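Long-range contact in Ala-tRNApro hydrolase ProX (Aeropyrum pernix, PDB 1WDV), which probably hydrolyses misacylated aminoacyl-tRNA, consistent with a trans-editing deacylase that removes alanine from tRNA(Pro): residues T91-L103 with G123-S135. Numbering follows the deposited sequence.
Sequences TGYPVGGVPPVAL and GGGGRENALLEFS
Gly126 N donates to Gly97 O (2.8 Å), pinning the loop 91-103, which leads from helix 84-91 toward strand 108-112, against the glycine run 123-126, which continues from strand 121-124. Beside this bond Gly124 packs on Val98 and Pro99: its CA directs a C-H to Val98 O, while its own O, buried and otherwise without a partner, receives a C-H from Pro99 CA (3.2 Å). A side chain on Gly124 would clash with Val98 O, so bare backbone lets the chains close. Past Gly126 the chain makes a type I turn, Arg127 to Ala130, from which Glu128 reaches back. Bent at chi2 (-74°), its chain lays CG against Pro94 CB (3.9 Å) and brings OE2 to Gly96 N at 2.6 Å; the N-H meets this oxygen from above the carboxylate plane, 42° out of it. Replacing Glu128 by alanine would probably leave Gly96 N without this acceptor and take away the contact of CG with Pro94 CB. A water bridges the chains nearby, donating to both Gly96 O and Ala130 O. The Tyr93 ring turns an edge to Gly126 O (3.5 Å from CD2) and one face to Pro99 CD, and its hydroxyl, bonded to Ala102 O (2.8 Å), ties the two limbs of the loop together. At the other end Pro100 sets CD against Leu132 CD2 (3.9 Å) and CG near Phe134 CE2, a greasy patch on strand 130-134 that continues through Leu132 to Ile9 of helix 4-12. Within the editing domain, an irregular loop is thus fastened to a β-hairpin by one backbone N-H...O bond, C-H...O contacts and the Glu128 carboxylate taking the Gly96 N-H, and by apolar contacts of Pro100 along the returning strand.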
ATOM      1  N   THR A  91      -8.328   2.160  -8.979  1.00  7.05           N
ATOM      2  CA  THR A  91      -7.159   1.286  -9.005  1.00  6.49           C
ATOM      3  C   THR A  91      -7.345   0.010  -9.793  1.00  5.19           C
ATOM      4  O   THR A  91      -6.385  -0.528 -10.348  1.00  9.43           O
ATOM      5  CB  THR A  91      -6.695   0.840  -7.586  1.00  7.95           C
ATOM      6  OG1 THR A  91      -7.693   0.005  -7.009  1.00  8.79           O
ATOM      7  CG2 THR A  91      -6.473   2.034  -6.652  1.00  8.36           C
ATOM      8  N   GLY A  92      -8.585  -0.472  -9.826  1.00  7.75           N
ATOM      9  CA  GLY A  92      -8.878  -1.719 -10.502  1.00  9.64           C
ATOM     10  C   GLY A  92      -8.645  -2.930  -9.599  1.00 11.73           C
ATOM     11  O   GLY A  92      -8.667  -4.076 -10.065  1.00 12.04           O
ATOM     12  N   TYR A  93      -8.398  -2.698  -8.315  1.00  8.44           N
ATOM     13  CA  TYR A  93      -8.174  -3.802  -7.368  1.00  8.45           C
ATOM     14  C   TYR A  93      -9.214  -3.764  -6.258  1.00  8.87           C
ATOM     15  O   TYR A  93      -9.753  -2.715  -5.936  1.00 10.31           O
ATOM     16  CB  TYR A  93      -6.791  -3.703  -6.757  1.00  8.48           C
ATOM     17  CG  TYR A  93      -5.688  -3.884  -7.772  1.00  8.29           C
ATOM     18  CD1 TYR A  93      -5.046  -2.780  -8.354  1.00  7.55           C
ATOM     19  CD2 TYR A  93      -5.279  -5.148  -8.126  1.00  7.19           C
ATOM     20  CE1 TYR A  93      -4.000  -2.959  -9.264  1.00  8.66           C
ATOM     21  CE2 TYR A  93      -4.246  -5.334  -9.025  1.00  9.25           C
ATOM     22  CZ  TYR A  93      -3.608  -4.249  -9.586  1.00  7.45           C
ATOM     23  OH  TYR A  93      -2.557  -4.488 -10.451  1.00  9.33           O
ATOM     24  N   PRO A  94      -9.477  -4.916  -5.632  1.00  8.26           N
ATOM     25  CA  PRO A  94     -10.478  -4.949  -4.564  1.00 10.70           C
ATOM     26  C   PRO A  94     -10.051  -4.273  -3.263  1.00 12.28           C
ATOM     27  O   PRO A  94      -8.878  -4.260  -2.914  1.00 12.32           O
ATOM     28  CB  PRO A  94     -10.771  -6.439  -4.423  1.00  9.79           C
ATOM     29  CG  PRO A  94      -9.471  -7.096  -4.781  1.00 11.55           C
ATOM     30  CD  PRO A  94      -8.985  -6.270  -5.961  1.00 11.92           C
ATOM     31  N   VAL A  95     -11.034  -3.702  -2.566  1.00 13.19           N
ATOM     32  CA  VAL A  95     -10.820  -2.995  -1.317  1.00 19.00           C
ATOM     33  C   VAL A  95      -9.743  -3.600  -0.423  1.00 19.86           C
ATOM     34  O   VAL A  95      -8.835  -2.890   0.010  1.00 25.78           O
ATOM     35  CB  VAL A  95     -12.155  -2.889  -0.523  1.00 18.98           C
ATOM     36  CG1 VAL A  95     -11.893  -2.349   0.883  1.00 20.74           C
ATOM     37  CG2 VAL A  95     -13.132  -1.989  -1.276  1.00 19.69           C
ATOM     38  N   GLY A  96      -9.828  -4.896  -0.144  1.00 19.65           N
ATOM     39  CA  GLY A  96      -8.823  -5.516   0.719  1.00 18.27           C
ATOM     40  C   GLY A  96      -7.571  -6.083   0.051  1.00 19.07           C
ATOM     41  O   GLY A  96      -6.821  -6.879   0.650  1.00 20.86           O
ATOM     42  N   GLY A  97      -7.306  -5.678  -1.182  1.00 14.81           N
ATOM     43  CA  GLY A  97      -6.132  -6.209  -1.844  1.00 13.60           C
ATOM     44  C   GLY A  97      -5.360  -5.217  -2.689  1.00 11.40           C
ATOM     45  O   GLY A  97      -4.615  -5.627  -3.587  1.00 12.17           O
ATOM     46  N   VAL A  98      -5.510  -3.925  -2.403  1.00  9.83           N
ATOM     47  CA  VAL A  98      -4.825  -2.889  -3.195  1.00  8.72           C
ATOM     48  C   VAL A  98      -3.321  -3.003  -3.043  1.00  7.01           C
ATOM     49  O   VAL A  98      -2.810  -2.878  -1.942  1.00  8.24           O
ATOM     50  CB  VAL A  98      -5.274  -1.481  -2.758  1.00  9.86           C
ATOM     51  CG1 VAL A  98      -4.596  -0.380  -3.603  1.00 11.70           C
ATOM     52  CG2 VAL A  98      -6.799  -1.364  -2.934  1.00 12.92           C
ATOM     53  N   PRO A  99      -2.598  -3.264  -4.139  1.00  7.63           N
ATOM     54  CA  PRO A  99      -1.139  -3.389  -4.099  1.00  8.31           C
ATOM     55  C   PRO A  99      -0.454  -2.026  -4.189  1.00  9.69           C
ATOM     56  O   PRO A  99      -1.058  -1.048  -4.603  1.00  7.06           O
ATOM     57  CB  PRO A  99      -0.832  -4.251  -5.313  1.00  8.36           C
ATOM     58  CG  PRO A  99      -1.881  -3.721  -6.331  1.00  9.19           C
ATOM     59  CD  PRO A  99      -3.128  -3.507  -5.497  1.00 10.32           C
ATOM     60  N   PRO A 100       0.838  -1.954  -3.806  1.00  8.66           N
ATOM     61  CA  PRO A 100       1.586  -0.694  -3.868  1.00  9.32           C
ATOM     62  C   PRO A 100       2.298  -0.527  -5.219  1.00  9.33           C
ATOM     63  O   PRO A 100       2.995   0.462  -5.461  1.00 11.52           O
ATOM     64  CB  PRO A 100       2.566  -0.834  -2.692  1.00  7.53           C
ATOM     65  CG  PRO A 100       2.900  -2.286  -2.732  1.00  9.62           C
ATOM     66  CD  PRO A 100       1.541  -2.952  -2.967  1.00  8.29           C
ATOM     67  N   VAL A 101       2.127  -1.504  -6.102  1.00  8.48           N
ATOM     68  CA  VAL A 101       2.723  -1.460  -7.432  1.00  9.74           C
ATOM     69  C   VAL A 101       1.688  -1.949  -8.436  1.00 10.39           C
ATOM     70  O   VAL A 101       0.643  -2.501  -8.050  1.00  7.61           O
ATOM     71  CB  VAL A 101       3.975  -2.372  -7.532  1.00  8.91           C
ATOM     72  CG1 VAL A 101       5.055  -1.885  -6.579  1.00  8.79           C
ATOM     73  CG2 VAL A 101       3.606  -3.838  -7.237  1.00  9.02           C
ATOM     74  N   ALA A 102       1.979  -1.737  -9.717  1.00  9.78           N
ATOM     75  CA  ALA A 102       1.083  -2.155 -10.796  1.00 11.32           C
ATOM     76  C   ALA A 102      -0.294  -1.471 -10.739  1.00  9.76           C
ATOM     77  O   ALA A 102      -1.336  -2.046 -11.140  1.00 10.36           O
ATOM     78  CB  ALA A 102       0.940  -3.684 -10.797  1.00 11.94           C
ATOM     79  N   LEU A 103      -0.288  -0.224 -10.270  1.00 10.60           N
ATOM     80  CA  LEU A 103      -1.493   0.604 -10.229  1.00  7.78           C
ATOM     81  C   LEU A 103      -1.470   1.494 -11.490  1.00  7.90           C
ATOM     82  O   LEU A 103      -0.422   1.568 -12.186  1.00  9.04           O
ATOM     83  CB  LEU A 103      -1.452   1.527  -8.997  1.00  8.67           C
ATOM     84  CG  LEU A 103      -1.430   0.872  -7.616  1.00 11.28           C
ATOM     85  CD1 LEU A 103      -1.100   1.923  -6.563  1.00 13.88           C
ATOM     86  CD2 LEU A 103      -2.801   0.215  -7.362  1.00 10.09           C
ATOM     87  N   GLY A 123       1.985  -6.430   2.088  1.00  7.73           N
ATOM     88  CA  GLY A 123       0.978  -5.497   1.612  1.00  7.69           C
ATOM     89  C   GLY A 123      -0.108  -6.148   0.769  1.00  8.25           C
ATOM     90  O   GLY A 123      -0.229  -7.378   0.739  1.00  8.83           O
ATOM     91  N   GLY A 124      -0.910  -5.327   0.099  1.00  9.06           N
ATOM     92  CA  GLY A 124      -1.977  -5.883  -0.723  1.00  9.16           C
ATOM     93  C   GLY A 124      -1.369  -6.613  -1.906  1.00 10.16           C
ATOM     94  O   GLY A 124      -0.450  -6.113  -2.554  1.00  8.98           O
ATOM     95  N   GLY A 125      -1.881  -7.806  -2.201  1.00 10.38           N
ATOM     96  CA  GLY A 125      -1.328  -8.572  -3.302  1.00  9.49           C
ATOM     97  C   GLY A 125      -2.108  -8.528  -4.604  1.00 11.87           C
ATOM     98  O   GLY A 125      -1.752  -9.241  -5.547  1.00 14.29           O
ATOM     99  N   GLY A 126      -3.160  -7.730  -4.668  1.00 10.44           N
ATOM    100  CA  GLY A 126      -3.943  -7.654  -5.900  1.00 11.63           C
ATOM    101  C   GLY A 126      -5.281  -8.381  -5.862  1.00 14.34           C
ATOM    102  O   GLY A 126      -6.110  -8.225  -6.774  1.00 14.84           O
ATOM    103  N   ARG A 127      -5.478  -9.196  -4.832  1.00 14.86           N
ATOM    104  CA  ARG A 127      -6.715  -9.958  -4.616  1.00 17.89           C
ATOM    105  C   ARG A 127      -6.950  -9.917  -3.107  1.00 16.29           C
ATOM    106  O   ARG A 127      -6.005  -9.744  -2.330  1.00 16.67           O
ATOM    107  CB  ARG A 127      -6.548 -11.413  -5.053  1.00 19.70           C
ATOM    108  CG  ARG A 127      -6.202 -11.619  -6.517  1.00 27.04           C
ATOM    109  CD  ARG A 127      -7.359 -11.256  -7.440  1.00 32.95           C
ATOM    110  NE  ARG A 127      -7.028 -11.521  -8.845  1.00 39.12           N
ATOM    111  CZ  ARG A 127      -7.793 -11.182  -9.883  1.00 40.46           C
ATOM    112  NH1 ARG A 127      -8.953 -10.557  -9.690  1.00 41.33           N
ATOM    113  NH2 ARG A 127      -7.393 -11.463 -11.119  1.00 40.38           N
ATOM    114  N   GLU A 128      -8.200 -10.077  -2.696  1.00 16.10           N
ATOM    115  CA  GLU A 128      -8.569 -10.047  -1.285  1.00 17.64           C
ATOM    116  C   GLU A 128      -7.833 -11.088  -0.455  1.00 16.97           C
ATOM    117  O   GLU A 128      -7.607 -10.885   0.741  1.00 18.59           O
ATOM    118  CB  GLU A 128     -10.077 -10.277  -1.134  1.00 23.59           C
ATOM    119  CG  GLU A 128     -10.955  -9.096  -1.512  1.00 32.08           C
ATOM    120  CD  GLU A 128     -10.920  -7.978  -0.475  1.00 35.08           C
ATOM    121  OE1 GLU A 128     -10.480  -8.242   0.671  1.00 39.92           O
ATOM    122  OE2 GLU A 128     -11.348  -6.840  -0.800  1.00 36.81           O
ATOM    123  N   ASN A 129      -7.467 -12.207  -1.078  1.00 15.41           N
ATOM    124  CA  ASN A 129      -6.786 -13.288  -0.366  1.00 16.11           C
ATOM    125  C   ASN A 129      -5.278 -13.372  -0.600  1.00 13.82           C
ATOM    126  O   ASN A 129      -4.643 -14.368  -0.241  1.00 14.01           O
ATOM    127  CB  ASN A 129      -7.420 -14.628  -0.758  1.00 19.07           C
ATOM    128  CG  ASN A 129      -7.094 -15.038  -2.182  1.00 18.72           C
ATOM    129  OD1 ASN A 129      -6.710 -14.215  -3.011  1.00 21.50           O
ATOM    130  ND2 ASN A 129      -7.266 -16.321  -2.483  1.00 23.21           N
ATOM    131  N   ALA A 130      -4.685 -12.337  -1.188  1.00 12.09           N
ATOM    132  CA  ALA A 130      -3.260 -12.418  -1.455  1.00  9.11           C
ATOM    133  C   ALA A 130      -2.525 -11.265  -0.818  1.00  9.76           C
ATOM    134  O   ALA A 130      -2.981 -10.125  -0.870  1.00 11.42           O
ATOM    135  CB  ALA A 130      -2.988 -12.412  -2.987  1.00  9.88           C
ATOM    136  N   LEU A 131      -1.408 -11.588  -0.177  1.00  9.91           N
ATOM    137  CA  LEU A 131      -0.558 -10.590   0.427  1.00 10.34           C
ATOM    138  C   LEU A 131       0.778 -10.538  -0.318  1.00  9.56           C
ATOM    139  O   LEU A 131       1.339 -11.569  -0.691  1.00 12.21           O
ATOM    140  CB  LEU A 131      -0.318 -10.932   1.902  1.00  9.96           C
ATOM    141  CG  LEU A 131      -1.603 -10.871   2.739  1.00 15.56           C
ATOM    142  CD1 LEU A 131      -1.423 -11.747   3.979  1.00 21.46           C
ATOM    143  CD2 LEU A 131      -1.894  -9.437   3.148  1.00 20.78           C
ATOM    144  N   LEU A 132       1.294  -9.330  -0.539  1.00  7.02           N
ATOM    145  CA  LEU A 132       2.574  -9.185  -1.225  1.00  6.49           C
ATOM    146  C   LEU A 132       3.683  -9.031  -0.197  1.00  5.93           C
ATOM    147  O   LEU A 132       3.686  -8.071   0.581  1.00  7.38           O
ATOM    148  CB  LEU A 132       2.565  -7.929  -2.104  1.00  8.55           C
ATOM    149  CG  LEU A 132       3.898  -7.519  -2.759  1.00  7.63           C
ATOM    150  CD1 LEU A 132       4.307  -8.582  -3.768  1.00 11.68           C
ATOM    151  CD2 LEU A 132       3.726  -6.156  -3.442  1.00  9.02           C
ATOM    152  N   GLU A 133       4.619  -9.979  -0.184  1.00  5.38           N
ATOM    153  CA  GLU A 133       5.744  -9.919   0.736  1.00  5.60           C
ATOM    154  C   GLU A 133       6.816  -9.130  -0.009  1.00  7.57           C
ATOM    155  O   GLU A 133       7.285  -9.573  -1.081  1.00  9.07           O
ATOM    156  CB  GLU A 133       6.252 -11.323   1.031  1.00  9.81           C
ATOM    157  CG  GLU A 133       7.514 -11.373   1.864  1.00 10.56           C
ATOM    158  CD  GLU A 133       8.060 -12.795   1.871  1.00 15.30           C
ATOM    159  OE1 GLU A 133       7.579 -13.616   2.670  1.00 19.15           O
ATOM    160  OE2 GLU A 133       8.926 -13.106   1.035  1.00 17.02           O
ATOM    161  N   PHE A 134       7.183  -7.967   0.530  1.00  6.98           N
ATOM    162  CA  PHE A 134       8.180  -7.113  -0.134  1.00  6.72           C
ATOM    163  C   PHE A 134       9.044  -6.279   0.815  1.00  8.25           C
ATOM    164  O   PHE A 134       8.783  -6.173   2.000  1.00  9.07           O
ATOM    165  CB  PHE A 134       7.463  -6.167  -1.129  1.00  5.74           C
ATOM    166  CG  PHE A 134       6.690  -5.028  -0.480  1.00  5.43           C
ATOM    167  CD1 PHE A 134       7.274  -3.760  -0.334  1.00  5.74           C
ATOM    168  CD2 PHE A 134       5.369  -5.208  -0.047  1.00  5.44           C
ATOM    169  CE1 PHE A 134       6.552  -2.705   0.231  1.00  5.06           C
ATOM    170  CE2 PHE A 134       4.636  -4.160   0.514  1.00  5.82           C
ATOM    171  CZ  PHE A 134       5.230  -2.895   0.659  1.00  6.28           C
ATOM    172  N   SER A 135      10.072  -5.661   0.252  1.00  7.89           N
ATOM    173  CA  SER A 135      10.983  -4.813   1.023  1.00  6.82           C
ATOM    174  C   SER A 135      10.629  -3.363   0.767  1.00  7.23           C
ATOM    175  O   SER A 135      10.614  -2.931  -0.375  1.00  6.97           O
ATOM    176  CB  SER A 135      12.422  -5.021   0.543  1.00  9.15           C
ATOM    177  OG  SER A 135      13.217  -3.880   0.871  1.00  8.52           O
TER
HETATM  178  O   HOH W   1      -4.327  -8.327   0.535  1.00 20.20           O